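Local coordinates for protein ADP-dependent (S)-NAD(P)H-hydrate dehydratase (Enterococcus faecalis, PDB 2R3B) that probably catalyses the ADP-dependent dehydration of the S-form of NAD(P)HX, restoring usable NADH and NADPH from their damaged, hydrated forms, at residues I61-A66 with V114-P119; I145-A150 with T233-A238; T202-S207 with E253-A258. All blocks are in the same frame, centred on the assembly; numbering follows the deposited sequence.

Interaction 1: I61-A66 with V114-P119; sequences IMSTEA and VILIGP
Ser-63 of helix 57-70 meets Leu-116 of strand 114-117 and Pro-119 in the loop just after it, where a helix of the ribokinase-like alpha/beta fold lies against the central sheet. The close part is at Pro-119: its CB and CG atoms both lie against the serine hydroxyl, with Ser-63 OG 3.6 Å from Pro-119 CB. The Leu-116 side is looser. With CG anti to the backbone N (chi1 166°), Leu-116 brings its methyl CD2 to the serine, 4.1 Å from Ser-63 OG and about equally far from CB. No hydrogen bond crosses between 61-66 and 114-119. Instead, the buried Ser-63 OG bonds to the backbone O of Asp-235, with a weak second bond to Ala-59 O one turn back in its own helix, so the proline faces a hydroxyl already engaged. Elsewhere round the helix the neighbours change: Ile-61 and the selenomethionine Met-62 pack on Pro-92 of a neighbouring subunit, while Glu-65 forms a salt bridge with Arg-90. Pro-119 lies near Ala-59, a predicted (6S)-NADPHX-binding residue, which places the contact beside the predicted substrate site. The shortest approach is Ser-63 OG to Pro-119 CG, 3.4 Å.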
# COMPACT_ATOMS: atom_id res chain seq x y z
N ILE B 61 -4.61 13.23 -0.87
CA ILE B 61 -4.69 11.80 -1.13
C ILE B 61 -6.01 11.26 -0.57
O ILE B 61 -6.70 10.44 -1.20
CB ILE B 61 -3.45 11.08 -0.56
CG1 ILE B 61 -2.22 11.50 -1.38
CG2 ILE B 61 -3.61 9.55 -0.59
CD1 ILE B 61 -0.84 10.99 -0.81
N MSE B 62 -6.37 11.75 0.61
CA MSE B 62 -7.64 11.33 1.22
C MSE B 62 -8.88 11.85 0.46
O MSE B 62 -9.84 11.10 0.23
CB MSE B 62 -7.65 11.71 2.72
CG MSE B 62 -6.67 10.86 3.51
SE MSE B 62 -6.78 11.06 5.38
CE MSE B 62 -5.92 12.74 5.55
N SER B 63 -8.84 13.10 -0.01
CA SER B 63 -9.88 13.57 -0.89
C SER B 63 -10.01 12.77 -2.17
O SER B 63 -11.12 12.54 -2.66
CB SER B 63 -9.63 15.02 -1.28
OG SER B 63 -9.62 15.85 -0.16
N THR B 64 -8.86 12.40 -2.74
CA THR B 64 -8.84 11.60 -3.98
C THR B 64 -9.50 10.26 -3.78
O THR B 64 -10.33 9.87 -4.59
CB THR B 64 -7.39 11.45 -4.46
OG1 THR B 64 -6.85 12.77 -4.65
CG2 THR B 64 -7.31 10.61 -5.76
N GLU B 65 -9.18 9.56 -2.70
CA GLU B 65 -9.78 8.25 -2.45
C GLU B 65 -11.32 8.38 -2.31
O GLU B 65 -12.08 7.54 -2.80
CB GLU B 65 -9.16 7.62 -1.19
CG GLU B 65 -9.63 6.18 -0.94
CD GLU B 65 -8.70 5.34 -0.07
OE1 GLU B 65 -7.93 5.95 0.72
OE2 GLU B 65 -8.76 4.08 -0.20
N ALA B 66 -11.77 9.44 -1.63
CA ALA B 66 -13.20 9.71 -1.44
C ALA B 66 -13.87 9.95 -2.80
O ALA B 66 -14.94 9.41 -3.10
CB ALA B 66 -13.39 10.96 -0.52
N VAL B 114 -16.11 19.72 -12.19
CA VAL B 114 -16.05 20.05 -10.75
C VAL B 114 -14.60 20.25 -10.39
O VAL B 114 -13.74 19.45 -10.77
CB VAL B 114 -16.64 18.89 -9.89
CG1 VAL B 114 -16.67 19.27 -8.37
CG2 VAL B 114 -18.04 18.50 -10.41
N ILE B 115 -14.32 21.35 -9.68
CA ILE B 115 -13.03 21.67 -9.14
C ILE B 115 -13.14 21.76 -7.62
O ILE B 115 -13.96 22.53 -7.11
CB ILE B 115 -12.57 23.05 -9.64
CG1 ILE B 115 -12.55 23.09 -11.18
CG2 ILE B 115 -11.23 23.47 -9.00
CD1 ILE B 115 -12.54 24.51 -11.69
N LEU B 116 -12.29 21.01 -6.91
CA LEU B 116 -12.11 21.15 -5.48
C LEU B 116 -10.73 21.72 -5.26
O LEU B 116 -9.71 21.17 -5.76
CB LEU B 116 -12.22 19.79 -4.78
CG LEU B 116 -11.73 19.72 -3.33
CD1 LEU B 116 -12.63 20.61 -2.42
CD2 LEU B 116 -11.68 18.30 -2.80
N ILE B 117 -10.67 22.83 -4.54
CA ILE B 117 -9.40 23.42 -4.16
C ILE B 117 -9.31 23.62 -2.65
O ILE B 117 -10.24 24.16 -2.01
CB ILE B 117 -9.11 24.74 -4.93
CG1 ILE B 117 -7.67 25.24 -4.61
CG2 ILE B 117 -10.22 25.78 -4.65
CD1 ILE B 117 -7.13 26.23 -5.66
N GLY B 118 -8.23 23.12 -2.06
CA GLY B 118 -7.92 23.46 -0.67
C GLY B 118 -7.36 22.42 0.29
O GLY B 118 -6.61 22.81 1.19
N PRO B 119 -7.75 21.13 0.15
CA PRO B 119 -7.20 20.13 1.09
C PRO B 119 -5.67 20.08 1.10
O PRO B 119 -5.05 19.85 0.09
CB PRO B 119 -7.77 18.80 0.57
CG PRO B 119 -8.99 19.17 -0.17
CD PRO B 119 -8.70 20.51 -0.80

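Interaction 2: I145-A150 with T233-A238; sequences IIDGSA and TGDTLA. With EDO (1,2-ethanediol), chain L.
At the predicted AMP and (6S)-NADPHX site, the first turns of helix 233-247, with Gly-234, Asp-235 and Ala-238, face Asp-147 at the end of strand 143-147. The axes of 145-147 and 233-238 run almost exactly antiparallel, at 177°, and pass 10.3 Å apart. Asp-147 spans much of that gap: its CG is anti to the backbone N (chi1 180°), which sends the carboxylate toward the helix. There OD2 rests on a methyl group, Asp-147 OD2 to Ala-238 CB being 4.0 Å. The other oxygen is held by hydrogen bonds. Thr-170 OG1 bonds to Asp-147 OD1, and a water donates to both Asp-147 OD1 and Gly-234 O, at 2.7 Å each. Gly-234 O thus takes two hydrogen bonds, since Ala-238 N also bonds to it within the helix. Gly-234 and Asp-235 belong to a Gly-Thr-Gly-Asp sequence at the helix start, as in other ribokinase-like proteins, whose nucleotide site lies at this helix end. The bond to CB of Asp-235 points away from 145-150, but the carboxylate comes nearer, to Asp-235 OD1 4.4 Å from Asp-147 OD2, two acidic groups near each other without touching. Asp-235 OD2 accepts a 2.6 Å hydrogen bond from O2 of a 1,2-ethanediol, probably a crystallisation additive. Two residues back along the strand, Ile-145 CD1 lies loosely, 4.4 Å, from Ala-238 O.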
# COMPACT_ATOMS: atom_id res chain seq x y z
N ILE B 145 -15.50 24.05 -5.43
CA ILE B 145 -15.57 23.85 -3.98
C ILE B 145 -14.30 24.41 -3.38
O ILE B 145 -13.20 24.03 -3.78
CB ILE B 145 -15.70 22.38 -3.63
CG1 ILE B 145 -16.87 21.75 -4.40
CG2 ILE B 145 -15.82 22.21 -2.08
CD1 ILE B 145 -16.72 20.24 -4.55
N ILE B 146 -14.44 25.36 -2.46
CA ILE B 146 -13.31 26.05 -1.82
C ILE B 146 -13.32 25.61 -0.37
O ILE B 146 -14.26 25.88 0.36
CB ILE B 146 -13.47 27.57 -1.94
CG1 ILE B 146 -13.55 27.97 -3.42
CG2 ILE B 146 -12.30 28.32 -1.23
CD1 ILE B 146 -13.79 29.48 -3.66
N ASP B 147 -12.24 24.95 0.03
CA ASP B 147 -12.16 24.20 1.27
C ASP B 147 -10.89 24.61 2.02
O ASP B 147 -9.92 25.06 1.43
CB ASP B 147 -12.11 22.71 0.92
CG ASP B 147 -12.01 21.80 2.12
OD1 ASP B 147 -12.90 21.88 3.01
OD2 ASP B 147 -11.04 21.00 2.19
N GLY B 148 -10.90 24.46 3.34
CA GLY B 148 -9.66 24.54 4.13
C GLY B 148 -8.93 25.86 4.00
O GLY B 148 -9.54 26.92 3.97
N SER B 149 -7.62 25.77 3.79
CA SER B 149 -6.80 26.96 3.63
C SER B 149 -7.13 27.80 2.41
O SER B 149 -6.77 28.98 2.38
CB SER B 149 -5.30 26.56 3.61
OG SER B 149 -4.94 25.91 2.40
N ALA B 150 -7.84 27.25 1.41
CA ALA B 150 -8.25 28.02 0.26
C ALA B 150 -9.33 29.04 0.70
O ALA B 150 -9.43 30.12 0.14
CB ALA B 150 -8.75 27.11 -0.88
N THR B 233 -10.87 13.85 8.07
CA THR B 233 -12.34 13.76 7.96
C THR B 233 -12.89 14.81 7.03
O THR B 233 -13.73 14.53 6.20
CB THR B 233 -12.99 13.83 9.34
OG1 THR B 233 -12.57 12.68 10.08
CG2 THR B 233 -14.51 13.84 9.22
N GLY B 234 -12.40 16.04 7.13
CA GLY B 234 -12.85 17.09 6.27
C GLY B 234 -12.40 16.97 4.83
O GLY B 234 -13.14 17.29 3.91
N ASP B 235 -11.17 16.51 4.63
CA ASP B 235 -10.65 16.22 3.29
C ASP B 235 -11.51 15.16 2.61
O ASP B 235 -11.78 15.23 1.41
CB ASP B 235 -9.22 15.68 3.39
CG ASP B 235 -8.29 16.64 4.15
OD1 ASP B 235 -8.44 17.87 3.98
OD2 ASP B 235 -7.44 16.15 4.93
N THR B 236 -11.89 14.15 3.37
CA THR B 236 -12.77 13.10 2.88
C THR B 236 -14.13 13.62 2.44
O THR B 236 -14.60 13.31 1.31
CB THR B 236 -12.87 11.96 3.91
OG1 THR B 236 -11.54 11.44 4.10
CG2 THR B 236 -13.78 10.83 3.41
N LEU B 237 -14.76 14.42 3.30
CA LEU B 237 -16.05 15.01 2.95
C LEU B 237 -15.96 15.82 1.66
O LEU B 237 -16.85 15.73 0.82
CB LEU B 237 -16.52 15.93 4.07
CG LEU B 237 -17.78 16.73 3.76
CD1 LEU B 237 -19.01 15.82 3.39
CD2 LEU B 237 -18.08 17.66 4.92
N ALA B 238 -14.92 16.63 1.53
CA ALA B 238 -14.76 17.50 0.36
C ALA B 238 -14.71 16.66 -0.89
O ALA B 238 -15.31 17.02 -1.91
CB ALA B 238 -13.50 18.38 0.50
C1 EDO L . -3.32 15.85 7.08
O1 EDO L . -2.77 16.76 6.12
C2 EDO L . -4.75 15.51 6.66
O2 EDO L . -5.57 16.70 6.63
O HOH W 1 -14.21 19.78 4.19

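Interaction 3: T202-S207 with E253-A258; sequences TIVLKS and ETIAGA
Between 202-207 and 253-258 the CA atoms come nearest at Val-204 and Ile-255, 8.5 Å apart; no hydrogen bond links the two segments, a helix packed on the central sheet of the ribokinase-like alpha/beta fold. The alternation of the strand turns Thr-202 and Val-204 to the helix and leaves Ile-203 and Leu-205 out of the contact. From the helix side one residue answers both: Ile-255 sends a different branch to each. Its short branch goes to the valine, with Ile-255 CG2 3.7 Å from Val-204 CG2, and the two side chains cross obliquely. The long branch, extended at its end (chi2 171°), carries CD1 to the threonine, where it meets the methyl tip to tip; Ile-255 CD1 and Thr-202 CG2 are 4.1 Å apart. Thr-202 offers this methyl because CG2, and not the hydroxyl, lies anti to its backbone N, so the meeting is wholly apolar. The forked isoleucine thereby spans two alternate strand residues that point to the helix. A bound 1,2-ethanediol, probably from the crystallisation liquor, lies about 3 Å from the side chain of Thr-202. Within the sheet, strand 202-205 has parallel strand 167-170 on one flank and antiparallel strand 211-213 on the other. Val-168 of strand 167-170 touches both Val-204 and Ile-255, and Ala-258 of the helix packs on Ile-240 and Ile-241 of helix 233-247.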
# COMPACT_ATOMS: atom_id res chain seq x y z
N THR B 202 -23.01 28.65 -1.89
CA THR B 202 -23.45 27.69 -0.90
C THR B 202 -22.42 27.64 0.21
O THR B 202 -21.20 27.64 -0.05
CB THR B 202 -23.59 26.30 -1.52
OG1 THR B 202 -24.58 26.35 -2.56
CG2 THR B 202 -24.01 25.27 -0.48
N ILE B 203 -22.90 27.62 1.44
CA ILE B 203 -22.02 27.49 2.59
C ILE B 203 -22.33 26.20 3.33
O ILE B 203 -23.40 26.04 3.89
CB ILE B 203 -22.12 28.68 3.60
CG1 ILE B 203 -22.08 30.04 2.86
CG2 ILE B 203 -21.07 28.53 4.72
CD1 ILE B 203 -20.80 30.29 2.07
N VAL B 204 -21.37 25.26 3.33
CA VAL B 204 -21.47 24.05 4.13
C VAL B 204 -20.73 24.34 5.43
O VAL B 204 -19.49 24.31 5.48
CB VAL B 204 -20.86 22.82 3.42
CG1 VAL B 204 -21.01 21.57 4.26
CG2 VAL B 204 -21.46 22.63 2.04
N LEU B 205 -21.48 24.70 6.47
CA LEU B 205 -20.87 25.16 7.71
C LEU B 205 -20.70 23.96 8.60
O LEU B 205 -21.65 23.47 9.22
CB LEU B 205 -21.72 26.26 8.37
CG LEU B 205 -21.21 26.81 9.70
CD1 LEU B 205 -19.75 27.30 9.56
CD2 LEU B 205 -22.16 27.92 10.21
N LYS B 206 -19.46 23.47 8.65
CA LYS B 206 -19.20 22.18 9.27
C LYS B 206 -19.19 22.30 10.77
O LYS B 206 -18.65 23.27 11.31
CB LYS B 206 -17.84 21.64 8.84
CG LYS B 206 -17.79 21.38 7.35
CD LYS B 206 -16.55 20.62 6.94
CE LYS B 206 -15.28 21.36 7.28
NZ LYS B 206 -14.15 20.53 6.79
N SER B 207 -19.77 21.31 11.44
CA SER B 207 -19.77 21.26 12.92
C SER B 207 -20.19 19.88 13.37
O SER B 207 -20.24 18.97 12.56
CB SER B 207 -20.70 22.32 13.49
OG SER B 207 -22.07 21.99 13.26
N GLU B 253 -29.41 19.94 -3.06
CA GLU B 253 -29.76 18.68 -2.43
C GLU B 253 -28.62 17.65 -2.59
O GLU B 253 -28.39 16.80 -1.73
CB GLU B 253 -31.02 18.09 -3.05
CG GLU B 253 -32.33 18.72 -2.51
CD GLU B 253 -32.70 20.08 -3.11
OE1 GLU B 253 -32.06 20.57 -4.08
OE2 GLU B 253 -33.67 20.67 -2.59
N THR B 254 -27.92 17.74 -3.72
CA THR B 254 -26.81 16.83 -4.00
C THR B 254 -25.71 17.00 -2.97
O THR B 254 -25.15 16.03 -2.52
CB THR B 254 -26.31 17.01 -5.44
OG1 THR B 254 -27.34 16.53 -6.34
CG2 THR B 254 -25.01 16.25 -5.70
N ILE B 255 -25.42 18.24 -2.61
CA ILE B 255 -24.41 18.56 -1.61
C ILE B 255 -24.87 18.04 -0.25
O ILE B 255 -24.10 17.45 0.48
CB ILE B 255 -24.12 20.09 -1.58
CG1 ILE B 255 -23.61 20.60 -2.93
CG2 ILE B 255 -23.06 20.43 -0.49
CD1 ILE B 255 -23.51 22.08 -3.05
N ALA B 256 -26.14 18.26 0.10
CA ALA B 256 -26.70 17.73 1.32
C ALA B 256 -26.60 16.21 1.41
O ALA B 256 -26.35 15.64 2.47
CB ALA B 256 -28.16 18.19 1.47
N GLY B 257 -26.82 15.52 0.29
CA GLY B 257 -26.69 14.06 0.24
C GLY B 257 -25.27 13.57 0.57
O GLY B 257 -25.10 12.58 1.29
N ALA B 258 -24.28 14.23 -0.01
CA ALA B 258 -22.87 14.00 0.30
C ALA B 258 -22.57 14.17 1.80
O ALA B 258 -21.92 13.32 2.42
CB ALA B 258 -21.97 14.96 -0.58

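All three contacts set a helix against the same mixed sheet. Interactions 1 and 2 use neighbouring strands, 114-117 and 143-147, and their centres are 7 Å apart; the backbone bond from Ile-145 N to Ile-115 O joins them directly. Interaction 3 lies two strands beyond 143-147, its centre 12 Å from that of interaction 2 and 15 Å from that of interaction 1. Interactions 2 and 3 alternate along the chain, and their helices 233-247 and 252-269 are consecutive, whereas interaction 1 closes before either opens. Lys-206 of interaction 3 packs on Gly-234 and Leu-237 of interaction 2, so the two touch. Helices 57-70, 233-247 and 252-269 thus back the sheet, the first two lying beside the predicted substrate site.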